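Local structure of aromatic-amino-acid aminotransferase (Burkholderia pseudomallei, 4F4E) at residues A[67-72]-A[328-333]; A[120-125]-A[307-312]; A[74-79]-A[314-319]. The protein probably catalyses the pyridoxal-phosphate-dependent transfer of amino groups from aromatic amino acids such as tyrosine to 2-oxoglutarate, working as a homodimer. One frame throughout, in Å; residues are numbered along the deposited sequence.

Interaction 1: residues A[67-72]-A[328-333]; sequences PLLRAV and ASWVQE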
ATOM      1  N   PRO A  67      15.286  17.198  -1.027  1.00 14.15           N
ATOM      2  CA  PRO A  67      14.593  18.368  -1.485  1.00 13.88           C
ATOM      3  C   PRO A  67      13.094  18.185  -1.665  1.00 13.07           C
ATOM      4  O   PRO A  67      12.617  17.108  -2.056  1.00 12.20           O
ATOM      5  CB  PRO A  67      15.226  18.631  -2.847  1.00 14.81           C
ATOM      6  CG  PRO A  67      15.443  17.239  -3.375  1.00 15.23           C
ATOM      7  CD  PRO A  67      15.936  16.488  -2.145  1.00 14.90           C
ATOM      8  N   LEU A  68      12.353  19.248  -1.415  1.00 12.47           N
ATOM      9  CA  LEU A  68      10.946  19.286  -1.826  1.00 12.36           C
ATOM     10  C   LEU A  68      10.882  20.039  -3.128  1.00 12.64           C
ATOM     11  O   LEU A  68      11.165  21.270  -3.161  1.00 12.84           O
ATOM     12  CB  LEU A  68      10.074  19.997  -0.776  1.00 12.24           C
ATOM     13  CG  LEU A  68       8.570  20.133  -1.049  1.00 12.09           C
ATOM     14  CD1 LEU A  68       7.923  18.776  -1.209  1.00 12.09           C
ATOM     15  CD2 LEU A  68       7.844  20.970   0.035  1.00 12.11           C
ATOM     16  N   LEU A  69      10.469  19.354  -4.204  1.00 11.95           N
ATOM     17  CA  LEU A  69      10.472  20.008  -5.508  1.00 12.60           C
ATOM     18  C   LEU A  69       9.498  21.173  -5.576  1.00 12.53           C
ATOM     19  O   LEU A  69       8.423  21.097  -4.990  1.00 12.11           O
ATOM     20  CB  LEU A  69      10.138  19.047  -6.651  1.00 13.22           C
ATOM     21  CG  LEU A  69      11.004  17.809  -6.818  1.00 13.80           C
ATOM     22  CD1 LEU A  69      10.666  17.285  -8.216  1.00 14.72           C
ATOM     23  CD2 LEU A  69      12.529  17.981  -6.679  1.00 14.72           C
ATOM     24  N   ARG A  70       9.836  22.209  -6.344  1.00 13.21           N
ATOM     25  CA  ARG A  70       9.016  23.391  -6.445  1.00 14.03           C
ATOM     26  C   ARG A  70       7.622  23.063  -6.996  1.00 13.81           C
ATOM     27  O   ARG A  70       6.612  23.548  -6.499  1.00 13.27           O
ATOM     28  CB  ARG A  70       9.701  24.474  -7.296  1.00 15.36           C
ATOM     29  CG  ARG A  70      11.038  24.910  -6.713  1.00 16.44           C
ATOM     30  CD  ARG A  70      11.735  25.926  -7.610  1.00 18.10           C
ATOM     31  NE  ARG A  70      12.481  25.360  -8.750  1.00 17.52           N
ATOM     32  CZ  ARG A  70      13.707  24.858  -8.716  1.00 18.73           C
ATOM     33  NH1 ARG A  70      14.398  24.840  -7.596  1.00 19.53           N
ATOM     34  NH2 ARG A  70      14.298  24.427  -9.853  1.00 20.35           N
ATOM     35  N   ALA A  71       7.571  22.206  -8.019  1.00 13.21           N
ATOM     36  CA  ALA A  71       6.312  21.843  -8.631  1.00 12.79           C
ATOM     37  C   ALA A  71       5.415  21.082  -7.650  1.00 12.15           C
ATOM     38  O   ALA A  71       4.221  21.254  -7.650  1.00 12.77           O
ATOM     39  CB  ALA A  71       6.548  21.029  -9.898  1.00 12.74           C
ATOM     40  N   VAL A  72       6.017  20.332  -6.747  1.00 11.59           N
ATOM     41  CA  VAL A  72       5.284  19.564  -5.766  1.00 11.13           C
ATOM     42  C   VAL A  72       4.713  20.523  -4.709  1.00 12.24           C
ATOM     43  O   VAL A  72       3.537  20.503  -4.421  1.00 11.46           O
ATOM     44  CB  VAL A  72       6.162  18.480  -5.139  1.00 10.64           C
ATOM     45  CG1 VAL A  72       5.551  17.919  -3.868  1.00 10.14           C
ATOM     46  CG2 VAL A  72       6.437  17.370  -6.152  1.00  9.98           C
ATOM     47  N   ALA A 328       6.473  22.030 -16.599  1.00 13.92           N
ATOM     48  CA  ALA A 328       7.735  22.647 -17.029  1.00 13.80           C
ATOM     49  C   ALA A 328       8.664  22.880 -15.841  1.00 13.43           C
ATOM     50  O   ALA A 328       9.899  22.696 -15.927  1.00 13.22           O
ATOM     51  CB  ALA A 328       7.451  23.946 -17.833  1.00 14.40           C
ATOM     52  N   SER A 329       8.096  23.274 -14.690  1.00 13.58           N
ATOM     53  CA  SER A 329       8.896  23.464 -13.491  1.00 13.43           C
ATOM     54  C   SER A 329       9.531  22.130 -13.059  1.00 12.71           C
ATOM     55  O   SER A 329      10.706  22.071 -12.726  1.00 12.65           O
ATOM     56  CB  SER A 329       8.006  24.022 -12.346  1.00 13.69           C
ATOM     57  OG  SER A 329       8.683  23.963 -11.106  1.00 13.73           O
ATOM     58  N   TRP A 330       8.717  21.063 -13.055  1.00 11.91           N
ATOM     59  CA  TRP A 330       9.216  19.719 -12.761  1.00 11.29           C
ATOM     60  C   TRP A 330      10.363  19.315 -13.699  1.00 11.26           C
ATOM     61  O   TRP A 330      11.426  18.856 -13.241  1.00 10.99           O
ATOM     62  CB  TRP A 330       8.054  18.762 -12.855  1.00 10.85           C
ATOM     63  CG  TRP A 330       8.505  17.352 -12.780  1.00 10.59           C
ATOM     64  CD1 TRP A 330       9.216  16.745 -11.752  1.00 10.07           C
ATOM     65  CD2 TRP A 330       8.312  16.349 -13.791  1.00 10.40           C
ATOM     66  NE1 TRP A 330       9.471  15.442 -12.078  1.00 10.34           N
ATOM     67  CE2 TRP A 330       8.942  15.140 -13.293  1.00 10.03           C
ATOM     68  CE3 TRP A 330       7.668  16.315 -15.045  1.00 10.73           C
ATOM     69  CZ2 TRP A 330       8.925  13.930 -14.014  1.00 10.00           C
ATOM     70  CZ3 TRP A 330       7.670  15.098 -15.765  1.00 10.45           C
ATOM     71  CH2 TRP A 330       8.291  13.937 -15.261  1.00 10.07           C
ATOM     72  N   VAL A 331      10.168  19.528 -14.998  1.00 11.61           N
ATOM     73  CA  VAL A 331      11.158  19.114 -16.054  1.00 11.80           C
ATOM     74  C   VAL A 331      12.469  19.843 -15.784  1.00 12.47           C
ATOM     75  O   VAL A 331      13.575  19.241 -15.795  1.00 12.25           O
ATOM     76  CB  VAL A 331      10.622  19.383 -17.490  1.00 12.07           C
ATOM     77  CG1 VAL A 331      11.728  19.259 -18.512  1.00 12.24           C
ATOM     78  CG2 VAL A 331       9.510  18.401 -17.812  1.00 11.63           C
ATOM     79  N   GLN A 332      12.352  21.122 -15.455  1.00 13.37           N
ATOM     80  CA  GLN A 332      13.526  21.918 -15.204  1.00 15.08           C
ATOM     81  C   GLN A 332      14.286  21.441 -13.990  1.00 14.09           C
ATOM     82  O   GLN A 332      15.508  21.255 -14.035  1.00 13.66           O
ATOM     83  CB  GLN A 332      13.143  23.391 -15.046  1.00 17.60           C
ATOM     84  CG  GLN A 332      14.323  24.325 -14.801  1.00 20.96           C
ATOM     85  CD  GLN A 332      13.890  25.774 -14.880  1.00 23.46           C
ATOM     86  OE1 GLN A 332      14.272  26.509 -15.800  1.00 33.50           O
ATOM     87  NE2 GLN A 332      13.066  26.185 -13.951  1.00 25.85           N
ATOM     88  N   GLU A 333      13.558  21.221 -12.901  1.00 12.90           N
ATOM     89  CA  GLU A 333      14.180  20.815 -11.663  1.00 12.52           C
ATOM     90  C   GLU A 333      14.787  19.396 -11.724  1.00 11.44           C
ATOM     91  O   GLU A 333      15.879  19.173 -11.213  1.00 11.34           O
ATOM     92  CB  GLU A 333      13.236  20.991 -10.452  1.00 12.44           C
ATOM     93  CG  GLU A 333      13.991  20.825  -9.148  1.00 13.15           C
ATOM     94  CD  GLU A 333      13.265  21.318  -7.904  1.00 14.29           C
ATOM     95  OE1 GLU A 333      13.904  21.206  -6.824  1.00 16.07           O
ATOM     96  OE2 GLU A 333      12.099  21.767  -7.971  1.00 14.61           O
TER
HETATM   97  O   HOH W   1      13.108  22.550  -4.577  1.00 18.53           O
HETATM   98  O   HOH W   2      11.857  24.550 -11.715  1.00 19.35           O
HETATM   99  O   HOH W   3       9.790  26.325 -10.439  1.00 26.33           O
HETATM  100  O   HOH W   4       9.905  21.556  -9.570  1.00 12.67           O
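E333 of helix 324-354 reaches R70 at the start of helix 70-81 and provides, within this class I aminotransferase fold, a worked example of a first-turn N-H of a helix taken by a carboxylate from a distant helix. The N-cap residue, L69, has no polar side chain. R70 N meets E333 OE2 at 2.8 Å, almost straight (168°) and on the syn lone pair. The glutamate spans the gap because its chain is extended, with CG anti to the backbone N (chi1 -169°). The helix end would probably stabilise its negative charge.

The tight side is mostly apolar: L69 CD1 meets the edge of the W330 ring, 3.9 Å from W330 CD1, and the A71 methyl packs on W330 CB. L69 CD2 lies instead against the carboxylate, 3.5 Å from E333 OE1. Beyond, W330 stacks on F271 and its NE1 hydrogen-bonds to S270 O, next to K269, which carries the cofactor.

The other side is looser and watery. The R70 guanidinium lies flat over the E333 carboxylate, planes 3° apart, in a long salt bridge (R70 NE to E333 OE2, 3.7 Å) of charge alone, no N-H aimed at the oxygen; NH2 has a salt bridge to E336. At its edge, one water links R70 NH2 with S329 O and Q332 NE2. Another accepts from A71 N at 2.9 Å and donates to E333 OE2 at 2.7 Å.

Interaction 2: residues A[120-125]-A[307-312]; sequences TAQALG and SNPPTH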
ATOM      1  N   THR A 120      -2.900   0.321 -17.098  1.00  8.77           N
ATOM      2  CA  THR A 120      -2.116   0.956 -16.051  1.00  8.36           C
ATOM      3  C   THR A 120      -2.889   1.091 -14.771  1.00  8.27           C
ATOM      4  O   THR A 120      -4.011   1.636 -14.769  1.00  9.22           O
ATOM      5  CB  THR A 120      -1.604   2.335 -16.495  1.00  8.20           C
ATOM      6  OG1 THR A 120      -0.773   2.162 -17.653  1.00  8.29           O
ATOM      7  CG2 THR A 120      -0.801   3.000 -15.376  1.00  7.82           C
ATOM      8  N   ALA A 121      -2.330   0.561 -13.671  1.00  7.80           N
ATOM      9  CA  ALA A 121      -2.919   0.700 -12.345  1.00  7.54           C
ATOM     10  C   ALA A 121      -1.915   1.454 -11.456  1.00  7.25           C
ATOM     11  O   ALA A 121      -0.746   1.104 -11.392  1.00  7.12           O
ATOM     12  CB  ALA A 121      -3.241  -0.661 -11.691  1.00  7.56           C
ATOM     13  N   GLN A 122      -2.400   2.481 -10.778  1.00  7.01           N
ATOM     14  CA  GLN A 122      -1.641   3.161  -9.782  1.00  6.93           C
ATOM     15  C   GLN A 122      -1.209   2.175  -8.727  1.00  6.71           C
ATOM     16  O   GLN A 122      -1.929   1.241  -8.403  1.00  7.14           O
ATOM     17  CB  GLN A 122      -2.508   4.276  -9.155  1.00  6.90           C
ATOM     18  CG  GLN A 122      -1.819   5.174  -8.135  1.00  6.74           C
ATOM     19  CD  GLN A 122      -2.787   6.122  -7.500  1.00  6.92           C
ATOM     20  OE1 GLN A 122      -3.789   6.489  -8.108  1.00  7.16           O
ATOM     21  NE2 GLN A 122      -2.490   6.539  -6.271  1.00  6.74           N
ATOM     22  N   ALA A 123      -0.021   2.388  -8.188  1.00  6.51           N
ATOM     23  CA  ALA A 123       0.591   1.425  -7.281  1.00  6.48           C
ATOM     24  C   ALA A 123       1.353   2.111  -6.156  1.00  6.40           C
ATOM     25  O   ALA A 123       1.701   3.295  -6.262  1.00  5.99           O
ATOM     26  CB  ALA A 123       1.542   0.484  -8.092  1.00  6.21           C
ATOM     27  N   LEU A 124       1.696   1.334  -5.109  1.00  6.67           N
ATOM     28  CA  LEU A 124       2.442   1.866  -3.960  1.00  6.98           C
ATOM     29  C   LEU A 124       3.931   1.906  -4.279  1.00  6.97           C
ATOM     30  O   LEU A 124       4.700   1.050  -3.883  1.00  6.85           O
ATOM     31  CB  LEU A 124       2.147   1.063  -2.704  1.00  7.47           C
ATOM     32  CG  LEU A 124       0.844   1.334  -1.959  1.00  8.22           C
ATOM     33  CD1 LEU A 124       0.812   2.677  -1.255  1.00  8.37           C
ATOM     34  CD2 LEU A 124      -0.394   1.211  -2.798  1.00  8.92           C
ATOM     35  N   GLY A 125       4.314   2.953  -4.995  1.00  7.10           N
ATOM     36  CA  GLY A 125       5.644   3.048  -5.556  1.00  6.91           C
ATOM     37  C   GLY A 125       5.938   2.007  -6.628  1.00  6.90           C
ATOM     38  O   GLY A 125       5.077   1.195  -7.019  1.00  6.71           O
ATOM     39  N   SER A 307      -6.844  -2.865  -1.027  1.00  9.50           N
ATOM     40  CA  SER A 307      -8.175  -2.373  -1.415  1.00  9.73           C
ATOM     41  C   SER A 307      -8.096  -1.367  -2.563  1.00  9.29           C
ATOM     42  O   SER A 307      -8.678  -1.573  -3.657  1.00  9.27           O
ATOM     43  CB  SER A 307      -8.913  -1.775  -0.212  1.00 10.59           C
ATOM     44  OG  SER A 307     -10.267  -1.933  -0.418  1.00 12.54           O
ATOM     45  N   ASN A 308      -7.414  -0.274  -2.296  1.00  8.11           N
ATOM     46  CA  ASN A 308      -7.284   0.795  -3.265  1.00  7.97           C
ATOM     47  C   ASN A 308      -6.127   1.676  -2.790  1.00  7.54           C
ATOM     48  O   ASN A 308      -5.728   1.584  -1.635  1.00  7.28           O
ATOM     49  CB  ASN A 308      -8.608   1.575  -3.420  1.00  8.39           C
ATOM     50  CG  ASN A 308      -9.300   1.824  -2.099  1.00  8.43           C
ATOM     51  OD1 ASN A 308      -8.774   2.572  -1.249  1.00  8.48           O
ATOM     52  ND2 ASN A 308     -10.487   1.149  -1.882  1.00  8.47           N
ATOM     53  N   PRO A 309      -5.505   2.449  -3.691  1.00  7.15           N
ATOM     54  CA  PRO A 309      -4.296   3.167  -3.290  1.00  7.05           C
ATOM     55  C   PRO A 309      -4.545   4.531  -2.653  1.00  7.18           C
ATOM     56  O   PRO A 309      -5.642   5.070  -2.717  1.00  7.23           O
ATOM     57  CB  PRO A 309      -3.527   3.290  -4.627  1.00  7.08           C
ATOM     58  CG  PRO A 309      -4.635   3.477  -5.611  1.00  7.17           C
ATOM     59  CD  PRO A 309      -5.818   2.646  -5.108  1.00  7.26           C
ATOM     60  N   PRO A 310      -3.505   5.100  -2.034  1.00  7.23           N
ATOM     61  CA  PRO A 310      -3.629   6.407  -1.410  1.00  7.53           C
ATOM     62  C   PRO A 310      -3.721   7.517  -2.423  1.00  7.84           C
ATOM     63  O   PRO A 310      -3.269   7.379  -3.577  1.00  8.38           O
ATOM     64  CB  PRO A 310      -2.334   6.517  -0.579  1.00  7.46           C
ATOM     65  CG  PRO A 310      -1.353   5.675  -1.304  1.00  7.22           C
ATOM     66  CD  PRO A 310      -2.158   4.545  -1.884  1.00  7.30           C
ATOM     67  N   THR A 311      -4.294   8.629  -2.004  1.00  7.85           N
ATOM     68  CA  THR A 311      -4.671   9.695  -2.911  1.00  7.88           C
ATOM     69  C   THR A 311      -3.586  10.751  -3.075  1.00  7.71           C
ATOM     70  O   THR A 311      -3.284  11.156  -4.208  1.00  7.74           O
ATOM     71  CB  THR A 311      -5.976  10.391  -2.459  1.00  8.15           C
ATOM     72  OG1 THR A 311      -7.045   9.443  -2.489  1.00  8.23           O
ATOM     73  CG2 THR A 311      -6.409  11.529  -3.470  1.00  8.49           C
ATOM     74  N   HIS A 312      -3.005  11.204  -1.964  1.00  7.60           N
ATOM     75  CA  HIS A 312      -2.246  12.421  -1.997  1.00  7.69           C
ATOM     76  C   HIS A 312      -1.148  12.463  -3.070  1.00  7.57           C
ATOM     77  O   HIS A 312      -1.117  13.391  -3.912  1.00  7.62           O
ATOM     78  CB  HIS A 312      -1.651  12.713  -0.636  1.00  7.81           C
ATOM     79  CG  HIS A 312      -1.070  14.105  -0.559  1.00  7.86           C
ATOM     80  ND1 HIS A 312      -1.850  15.193  -0.610  1.00  8.21           N
ATOM     81  CD2 HIS A 312       0.248  14.546  -0.514  1.00  7.87           C
ATOM     82  CE1 HIS A 312      -1.062  16.317  -0.546  1.00  8.84           C
ATOM     83  NE2 HIS A 312       0.223  15.923  -0.500  1.00  8.25           N
TER
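The Q122 amide has the P309 ring over one face, with P309 CG standing 3.7 Å from Q122 CD and P309 CB close by. At the nitrogen end of the same amide, P310 O receives a weak, strongly bent hydrogen bond from Q122 NE2 (2.9 Å, N-H...O angle 125°). The oxygen end has the firmer partner, since OE1 accepts from I94 N. Polar contacts at both ends and a proline on its face thus limit the rotation of a buried amide. The side chain gets there fully stretched, CG lying opposite the backbone N (chi1 -176°).

The apolar half of the contact is L124, the centre of an inverse gamma turn. Both methyls lie on P310, CD1 3.6 Å and CD2 3.9 Å from P310 CD, and CD2 also touches P309 CB, at 4.2 Å. P309 thus sits between Q122 and L124, while the P310 ring packs on L124 and its carbonyl on Q122.

The 307-312 segment also faces the second subunit, where the H312 rings of the two chains stack on each other. Within the chain it connects helix 288-303 to helix 312-322. Strand 118-124 is one of the two outermost strands of the large mixed sheet within this chain, antiparallel to strand 278-284, with helix 95-106 lying against the Q122 side chain and helix 288-303 against A121.

Interaction 3: residues A[74-79]-A[314-319]; sequences DAEKAR and GAIVAA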
ATOM      1  N   ASP A  74       4.163  23.669  -5.049  1.00 15.00           N
ATOM      2  CA  ASP A  74       3.147  24.493  -5.699  1.00 15.44           C
ATOM      3  C   ASP A  74       1.852  23.758  -5.865  1.00 14.54           C
ATOM      4  O   ASP A  74       0.765  24.314  -5.575  1.00 14.69           O
ATOM      5  CB  ASP A  74       3.645  25.044  -7.027  1.00 17.04           C
ATOM      6  CG  ASP A  74       4.787  26.059  -6.847  1.00 19.44           C
ATOM      7  OD1 ASP A  74       5.007  26.473  -5.695  1.00 19.30           O
ATOM      8  OD2 ASP A  74       5.494  26.407  -7.827  1.00 21.03           O
ATOM      9  N   ALA A  75       1.926  22.512  -6.320  1.00 13.23           N
ATOM     10  CA  ALA A  75       0.715  21.719  -6.482  1.00 12.93           C
ATOM     11  C   ALA A  75       0.010  21.479  -5.170  1.00 12.75           C
ATOM     12  O   ALA A  75      -1.240  21.493  -5.116  1.00 12.67           O
ATOM     13  CB  ALA A  75       1.008  20.369  -7.147  1.00 11.97           C
ATOM     14  N   GLU A  76       0.785  21.185  -4.124  1.00 12.80           N
ATOM     15  CA  GLU A  76       0.181  20.858  -2.813  1.00 13.76           C
ATOM     16  C   GLU A  76      -0.516  22.089  -2.258  1.00 15.14           C
ATOM     17  O   GLU A  76      -1.575  21.971  -1.647  1.00 15.32           O
ATOM     18  CB  GLU A  76       1.188  20.361  -1.789  1.00 13.67           C
ATOM     19  CG  GLU A  76       1.782  19.013  -2.115  1.00 13.59           C
ATOM     20  CD  GLU A  76       2.653  18.492  -0.988  1.00 13.99           C
ATOM     21  OE1 GLU A  76       3.687  19.107  -0.671  1.00 13.77           O
ATOM     22  OE2 GLU A  76       2.281  17.467  -0.375  1.00 14.54           O
ATOM     23  N   LYS A  77       0.073  23.256  -2.468  1.00 16.65           N
ATOM     24  CA  LYS A  77      -0.508  24.491  -1.931  1.00 18.74           C
ATOM     25  C   LYS A  77      -1.857  24.754  -2.592  1.00 20.15           C
ATOM     26  O   LYS A  77      -2.853  25.045  -1.906  1.00 22.36           O
ATOM     27  CB  LYS A  77       0.490  25.684  -2.066  1.00 18.74           C
ATOM     28  N   ALA A  78      -1.919  24.662  -3.919  1.00 21.79           N
ATOM     29  CA  ALA A  78      -3.179  24.759  -4.636  1.00 22.88           C
ATOM     30  C   ALA A  78      -4.216  23.710  -4.237  1.00 23.11           C
ATOM     31  O   ALA A  78      -5.407  24.020  -4.125  1.00 23.48           O
ATOM     32  CB  ALA A  78      -2.935  24.716  -6.140  1.00 22.29           C
ATOM     33  N   ARG A  79      -3.799  22.476  -3.995  1.00 21.81           N
ATOM     34  CA  ARG A  79      -4.773  21.436  -3.721  1.00 22.21           C
ATOM     35  C   ARG A  79      -5.381  21.510  -2.319  1.00 23.02           C
ATOM     36  O   ARG A  79      -6.570  21.190  -2.124  1.00 21.79           O
ATOM     37  CB  ARG A  79      -4.143  20.082  -3.903  1.00 23.31           C
ATOM     38  CG  ARG A  79      -5.146  18.968  -3.850  1.00 23.96           C
ATOM     39  CD  ARG A  79      -4.477  17.668  -4.204  1.00 25.15           C
ATOM     40  NE  ARG A  79      -5.423  16.618  -3.926  1.00 26.61           N
ATOM     41  CZ  ARG A  79      -6.351  16.200  -4.761  1.00 26.98           C
ATOM     42  NH1 ARG A  79      -6.421  16.703  -5.988  1.00 26.18           N
ATOM     43  NH2 ARG A  79      -7.181  15.223  -4.356  1.00 28.55           N
ATOM     44  N   GLY A 314      -0.331  10.453  -5.723  1.00  7.22           N
ATOM     45  CA  GLY A 314      -0.848  10.349  -7.086  1.00  7.34           C
ATOM     46  C   GLY A 314      -1.576  11.570  -7.595  1.00  7.68           C
ATOM     47  O   GLY A 314      -1.411  11.950  -8.741  1.00  7.57           O
ATOM     48  N   ALA A 315      -2.370  12.195  -6.733  1.00  8.17           N
ATOM     49  CA  ALA A 315      -3.098  13.390  -7.114  1.00  8.32           C
ATOM     50  C   ALA A 315      -2.150  14.544  -7.455  1.00  8.82           C
ATOM     51  O   ALA A 315      -2.390  15.296  -8.386  1.00  8.47           O
ATOM     52  CB  ALA A 315      -4.074  13.802  -6.041  1.00  8.34           C
ATOM     53  N   ILE A 316      -1.096  14.677  -6.654  1.00  8.76           N
ATOM     54  CA  ILE A 316      -0.061  15.665  -6.897  1.00  8.98           C
ATOM     55  C   ILE A 316       0.714  15.406  -8.200  1.00  8.75           C
ATOM     56  O   ILE A 316       0.891  16.322  -9.002  1.00  8.65           O
ATOM     57  CB  ILE A 316       0.860  15.777  -5.682  1.00  9.17           C
ATOM     58  CG1 ILE A 316       0.064  16.320  -4.485  1.00  9.55           C
ATOM     59  CG2 ILE A 316       2.071  16.629  -5.952  1.00  9.40           C
ATOM     60  CD1 ILE A 316      -0.547  17.722  -4.557  1.00 10.06           C
ATOM     61  N   VAL A 317       1.142  14.170  -8.437  1.00  8.45           N
ATOM     62  CA  VAL A 317       1.840  13.877  -9.678  1.00  8.40           C
ATOM     63  C   VAL A 317       0.888  14.159 -10.833  1.00  9.18           C
ATOM     64  O   VAL A 317       1.299  14.790 -11.824  1.00 10.39           O
ATOM     65  CB  VAL A 317       2.359  12.440  -9.729  1.00  8.05           C
ATOM     66  CG1 VAL A 317       2.828  12.024 -11.172  1.00  7.62           C
ATOM     67  CG2 VAL A 317       3.464  12.221  -8.708  1.00  7.47           C
ATOM     68  N   ALA A 318      -0.364  13.685 -10.759  1.00  9.29           N
ATOM     69  CA  ALA A 318      -1.333  13.933 -11.843  1.00  9.99           C
ATOM     70  C   ALA A 318      -1.521  15.428 -12.086  1.00 10.35           C
ATOM     71  O   ALA A 318      -1.562  15.892 -13.262  1.00 10.61           O
ATOM     72  CB  ALA A 318      -2.696  13.287 -11.531  1.00  9.94           C
ATOM     73  N   ALA A 319      -1.598  16.200 -10.992  1.00 10.41           N
ATOM     74  CA  ALA A 319      -1.731  17.687 -11.105  1.00 11.14           C
ATOM     75  C   ALA A 319      -0.539  18.339 -11.831  1.00 11.49           C
ATOM     76  O   ALA A 319      -0.754  19.218 -12.693  1.00 12.20           O
ATOM     77  CB  ALA A 319      -1.932  18.337  -9.719  1.00 10.91           C
TER
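I316 and A75 meet where helices 312-322 and 70-81 pack across each other, an example of helix-helix packing at a steep angle. The short segments approach to 9.5 Å between axes and cross at 109°.

Apolar contacts make up most of the interface, and the end of I316 is at their centre. Its CD1 rests on the surface of the facing helix, 3.8 Å from A75 C and 3.6 Å from E76 CG, while CG2 faces the A75 methyl. Both side-chain torsions of I316 are near -60° (chi1 -65°), which turns CD1 out of its own helix and onto the other. One turn along, A319 CB stands 4.4 Å from A75 CB and extends the contact with a looser touch between methyls.

The second kind of contact sets a methyl on a charged plane. R79 runs out extended from CG to NE, brushing I316 CD1 with its CD at 3.9 Å, and lays its guanidinium against A315: the methyl CB stands over the centre of one face, 3.5 Å from R79 CZ.

Hydrogen bonds do not cross between the two segments. The carboxylate of E76 turns to other partners, OE2 to H312 NE2 and OE1 to a salt bridge with R86 of the second subunit, which brings the helix pair to the dimer interface.

On the far flank of helix 312-322, V317 points away from helix 70-81 and packs on F267 and L273 in loops and on Y97 of helix 95-106.

How the interactions relate
From the N terminus, the chain passes through 67-72, which leads into helix 70-81, and 74-79 within it, then reaches 120-125 on an edge strand of the large sheet. The partners return in reverse order: 307-312, 314-319 and 328-333. Interaction 2 therefore closes the innermost loop, interaction 3 encloses it, and interaction 1 encloses both; none cross. Helix 70-81 is thereby joined to two successive helices, 312-322 and 324-354, and interactions 1 and 3 touch where V72 packs on I316. Interactions 2 and 3 meet through H312 and E76, and both reach the second subunit. Together they tie the edge strand 118-124 and helix 70-81 to the run 307-333, beside the dimer interface.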